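Local coordinates for protein putative N-acetylmuramoyl-L-alanine amidase,autolysin cwp6 (Peptoclostridium difficile, PDB 5J72) that probably cleaves the amide bond between N-acetylmuramic acid and L-alanine in peptidoglycan with a zinc-dependent amidase domain, and carries cell-wall-binding CWB2 modules, at residues L7-A20 with Y57-Y69. Sequence-based numbering, arbitrary orientation.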
# COMPACT_ATOMS: atom_id res chain seq x y z
N LEU A 7 19.62 -9.10 11.67
CA LEU A 7 19.32 -9.63 10.34
C LEU A 7 18.10 -8.87 9.80
O LEU A 7 17.13 -8.66 10.53
CB LEU A 7 18.97 -11.13 10.41
CG LEU A 7 20.15 -12.00 10.96
CD1 LEU A 7 19.70 -13.52 10.87
CD2 LEU A 7 21.46 -11.72 10.18
N GLN A 8 18.16 -8.48 8.55
CA GLN A 8 17.00 -7.70 8.00
C GLN A 8 15.70 -8.53 7.82
O GLN A 8 14.60 -8.07 8.19
CB GLN A 8 17.41 -7.09 6.69
CG GLN A 8 16.23 -6.33 5.97
CD GLN A 8 16.70 -5.81 4.63
OE1 GLN A 8 17.56 -6.41 3.99
NE2 GLN A 8 16.09 -4.68 4.14
N ARG A 9 15.83 -9.78 7.30
CA ARG A 9 14.66 -10.63 6.94
C ARG A 9 14.71 -11.95 7.61
O ARG A 9 15.78 -12.53 7.69
CB ARG A 9 14.68 -10.98 5.43
CG ARG A 9 15.02 -9.83 4.49
CD ARG A 9 14.43 -10.00 3.06
NE ARG A 9 14.93 -8.85 2.28
CZ ARG A 9 14.34 -7.65 2.19
NH1 ARG A 9 14.90 -6.67 1.51
NH2 ARG A 9 13.17 -7.44 2.77
N LYS A 10 13.56 -12.45 8.12
CA LYS A 10 13.52 -13.76 8.75
C LYS A 10 12.72 -14.74 7.87
O LYS A 10 12.65 -15.94 8.15
CB LYS A 10 12.83 -13.64 10.09
CG LYS A 10 13.60 -12.69 11.06
CD LYS A 10 15.07 -13.15 11.19
CE LYS A 10 15.33 -14.03 12.38
NZ LYS A 10 14.47 -13.69 13.60
N SER A 11 12.10 -14.22 6.81
CA SER A 11 11.37 -15.06 5.83
C SER A 11 11.92 -14.66 4.46
O SER A 11 11.91 -13.46 4.11
CB SER A 11 9.87 -14.79 5.93
OG SER A 11 9.16 -15.63 5.04
N VAL A 12 12.45 -15.62 3.68
CA VAL A 12 13.06 -15.30 2.39
C VAL A 12 12.60 -16.33 1.32
O VAL A 12 11.80 -17.20 1.65
CB VAL A 12 14.63 -15.32 2.51
CG1 VAL A 12 15.09 -14.25 3.53
CG2 VAL A 12 15.13 -16.70 2.93
N VAL A 13 13.11 -16.20 0.11
CA VAL A 13 12.86 -17.20 -0.95
C VAL A 13 14.22 -17.33 -1.63
O VAL A 13 15.13 -16.58 -1.37
CB VAL A 13 11.77 -16.78 -1.99
CG1 VAL A 13 10.41 -16.52 -1.31
CG2 VAL A 13 12.21 -15.50 -2.69
N LEU A 14 14.37 -18.30 -2.53
CA LEU A 14 15.62 -18.44 -3.28
C LEU A 14 15.91 -17.16 -4.03
O LEU A 14 15.00 -16.65 -4.76
CB LEU A 14 15.43 -19.67 -4.25
CG LEU A 14 16.70 -20.01 -5.05
CD1 LEU A 14 17.84 -20.58 -4.13
CD2 LEU A 14 16.32 -21.11 -6.09
N GLY A 15 17.11 -16.60 -3.87
CA GLY A 15 17.49 -15.37 -4.52
C GLY A 15 17.31 -14.13 -3.63
O GLY A 15 17.71 -13.05 -4.03
N SER A 16 16.69 -14.26 -2.45
CA SER A 16 16.55 -13.04 -1.60
C SER A 16 17.89 -12.52 -1.15
O SER A 16 18.89 -13.24 -1.06
CB SER A 16 15.76 -13.32 -0.32
OG SER A 16 14.42 -13.68 -0.58
N LYS A 17 17.89 -11.23 -0.77
CA LYS A 17 19.08 -10.59 -0.19
C LYS A 17 18.64 -10.06 1.17
O LYS A 17 17.50 -9.62 1.29
CB LYS A 17 19.61 -9.44 -1.06
CG LYS A 17 20.17 -9.98 -2.36
CD LYS A 17 20.37 -8.86 -3.33
CE LYS A 17 20.86 -9.36 -4.68
NZ LYS A 17 21.98 -10.35 -4.57
N SER A 18 19.48 -10.15 2.17
CA SER A 18 19.11 -9.65 3.48
C SER A 18 20.31 -8.91 4.08
O SER A 18 21.41 -9.48 4.19
CB SER A 18 18.69 -10.81 4.39
OG SER A 18 18.44 -10.34 5.72
N ASN A 19 20.13 -7.64 4.49
CA ASN A 19 21.26 -6.97 5.09
C ASN A 19 21.55 -7.54 6.49
O ASN A 19 20.61 -7.78 7.26
CB ASN A 19 21.00 -5.43 5.24
CG ASN A 19 20.80 -4.77 3.91
OD1 ASN A 19 21.42 -5.19 2.93
ND2 ASN A 19 19.98 -3.74 3.82
N ALA A 20 22.82 -7.69 6.83
CA ALA A 20 23.19 -8.19 8.17
C ALA A 20 24.21 -7.26 8.79
O ALA A 20 25.13 -6.78 8.11
CB ALA A 20 23.82 -9.58 8.08
N TYR A 57 30.16 -4.84 11.76
CA TYR A 57 30.54 -5.61 10.58
C TYR A 57 29.21 -5.64 9.75
O TYR A 57 28.17 -6.07 10.28
CB TYR A 57 31.02 -7.00 11.02
CG TYR A 57 32.39 -6.90 11.69
CD1 TYR A 57 32.51 -6.65 13.05
CD2 TYR A 57 33.55 -7.04 10.94
CE1 TYR A 57 33.76 -6.54 13.66
CE2 TYR A 57 34.80 -6.93 11.53
CZ TYR A 57 34.90 -6.67 12.88
OH TYR A 57 36.15 -6.51 13.42
N GLU A 58 29.26 -5.20 8.50
CA GLU A 58 28.05 -5.09 7.71
C GLU A 58 28.19 -5.78 6.37
O GLU A 58 29.28 -5.77 5.78
CB GLU A 58 27.78 -3.57 7.39
CG GLU A 58 27.55 -2.73 8.65
CD GLU A 58 27.48 -1.22 8.34
OE1 GLU A 58 27.23 -0.43 9.27
OE2 GLU A 58 27.69 -0.83 7.17
N GLY A 59 27.12 -6.37 5.88
CA GLY A 59 27.20 -7.01 4.58
C GLY A 59 25.83 -7.51 4.25
O GLY A 59 24.81 -7.18 4.90
N VAL A 60 25.79 -8.39 3.22
CA VAL A 60 24.52 -8.89 2.75
C VAL A 60 24.49 -10.42 2.71
O VAL A 60 25.47 -10.98 2.24
CB VAL A 60 24.35 -8.33 1.32
CG1 VAL A 60 23.07 -8.94 0.67
CG2 VAL A 60 24.28 -6.75 1.34
N ILE A 61 23.45 -11.09 3.20
CA ILE A 61 23.38 -12.54 3.05
C ILE A 61 22.61 -12.75 1.71
O ILE A 61 21.56 -12.14 1.51
CB ILE A 61 22.59 -13.20 4.24
CG1 ILE A 61 23.34 -12.91 5.59
CG2 ILE A 61 22.45 -14.74 3.98
CD1 ILE A 61 22.36 -13.11 6.81
N ASN A 62 23.15 -13.58 0.80
CA ASN A 62 22.48 -13.85 -0.48
C ASN A 62 21.93 -15.29 -0.39
O ASN A 62 22.74 -16.21 -0.35
CB ASN A 62 23.54 -13.78 -1.62
CG ASN A 62 23.94 -12.31 -1.81
OD1 ASN A 62 23.16 -11.56 -2.41
ND2 ASN A 62 25.08 -11.84 -1.32
N TYR A 63 20.64 -15.47 -0.32
CA TYR A 63 20.03 -16.77 -0.16
C TYR A 63 19.95 -17.45 -1.57
O TYR A 63 18.86 -17.68 -2.08
CB TYR A 63 18.63 -16.59 0.46
CG TYR A 63 18.77 -16.19 1.92
CD1 TYR A 63 18.72 -14.85 2.30
CD2 TYR A 63 19.01 -17.15 2.91
CE1 TYR A 63 18.89 -14.48 3.64
CE2 TYR A 63 19.20 -16.78 4.23
CZ TYR A 63 19.13 -15.45 4.60
OH TYR A 63 19.39 -15.09 5.88
N ASN A 64 21.19 -17.79 -1.94
CA ASN A 64 21.27 -18.37 -3.27
C ASN A 64 21.52 -19.87 -3.24
O ASN A 64 22.09 -20.39 -4.20
CB ASN A 64 22.43 -17.71 -4.04
CG ASN A 64 22.22 -16.28 -4.44
OD1 ASN A 64 23.21 -15.60 -4.78
ND2 ASN A 64 20.99 -15.72 -4.43
N LYS A 65 21.11 -20.55 -2.25
CA LYS A 65 21.25 -22.01 -2.18
C LYS A 65 19.87 -22.62 -1.98
O LYS A 65 19.07 -22.10 -1.21
CB LYS A 65 22.16 -22.43 -0.99
CG LYS A 65 23.61 -21.88 -1.04
CD LYS A 65 24.45 -22.49 -2.13
CE LYS A 65 24.80 -23.95 -1.87
NZ LYS A 65 25.72 -24.11 -0.69
N ASP A 66 19.57 -23.73 -2.68
CA ASP A 66 18.26 -24.38 -2.59
C ASP A 66 18.42 -25.68 -1.82
O ASP A 66 18.96 -26.65 -2.34
CB ASP A 66 17.71 -24.59 -4.00
CG ASP A 66 16.21 -24.41 -4.07
OD1 ASP A 66 15.58 -24.18 -3.02
OD2 ASP A 66 15.66 -24.54 -5.15
N PRO A 67 17.94 -25.77 -0.58
CA PRO A 67 18.11 -26.99 0.22
C PRO A 67 17.28 -28.19 -0.23
O PRO A 67 16.12 -28.06 -0.57
CB PRO A 67 17.79 -26.48 1.64
CG PRO A 67 16.68 -25.45 1.37
CD PRO A 67 17.22 -24.71 0.18
N GLU A 68 17.93 -29.37 -0.20
CA GLU A 68 17.25 -30.62 -0.61
C GLU A 68 16.22 -31.05 0.42
O GLU A 68 15.23 -31.72 0.09
CB GLU A 68 18.28 -31.77 -0.75
CG GLU A 68 19.29 -31.46 -1.87
CD GLU A 68 18.68 -31.47 -3.27
OE1 GLU A 68 17.52 -31.90 -3.47
OE2 GLU A 68 19.38 -31.05 -4.21
N TYR A 69 16.45 -30.64 1.69
CA TYR A 69 15.52 -31.06 2.74
C TYR A 69 15.61 -30.01 3.84
O TYR A 69 16.72 -29.50 4.10
CB TYR A 69 15.97 -32.46 3.31
CG TYR A 69 15.17 -32.98 4.48
CD1 TYR A 69 13.79 -33.12 4.41
CD2 TYR A 69 15.80 -33.35 5.69
CE1 TYR A 69 13.06 -33.60 5.48
CE2 TYR A 69 15.07 -33.84 6.75
CZ TYR A 69 13.71 -33.96 6.65
OH TYR A 69 12.99 -34.42 7.72
O HOH W 1 18.54 -12.67 7.12
O HOH W 2 20.72 -13.27 -3.65
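Tyr63 packs one face of its ring against Val12 where strands 16-24 and 56-63 of the N-terminal domain pair as antiparallel neighbours. Val12 CG2 stands over that face, toward the rim and 3.9 Å from the Tyr63 ring centroid, while Ile61 CG2, from the ring's own strand, lies toward the rim of the opposite face and Ser18 CB meets the edge in plane. Farther along this buried face, Ile61 CD1 meets Ala20 CB and Leu7 CD2 on the same side, 3.8 Å from the latter.

Ser18 and Ile61 exchange backbone hydrogen bonds in both directions, as do Ala20 and Gly59. On the other, more exposed face Lys17, bent at its last torsion (chi4 -47°), curls NZ back to Asn62 OD1 at 2.7 Å. At the ladder's end a type II turn from Val13 to Ser16 presents Gly15, whose positive phi suits glycine; its N reaches Tyr63 O at 2.7 Å from above the carbonyl plane. Leu14 rests CD1 on Lys65 O and CD2 against the Asp66 carboxylate.

In the second shell, Leu44 of strand 42-51 and Val106 of strand 106-113 also touch the Tyr63 side chain. Arg9 NE donates a hydrogen bond to Lys17 O in its guanidinium plane, and its NH2 continues to Leu387 O. One water joins the buried hydroxyls, 2.8 Å from Tyr63 OH and 2.7 Å from Ser18 OG, and donates to Arg9 O.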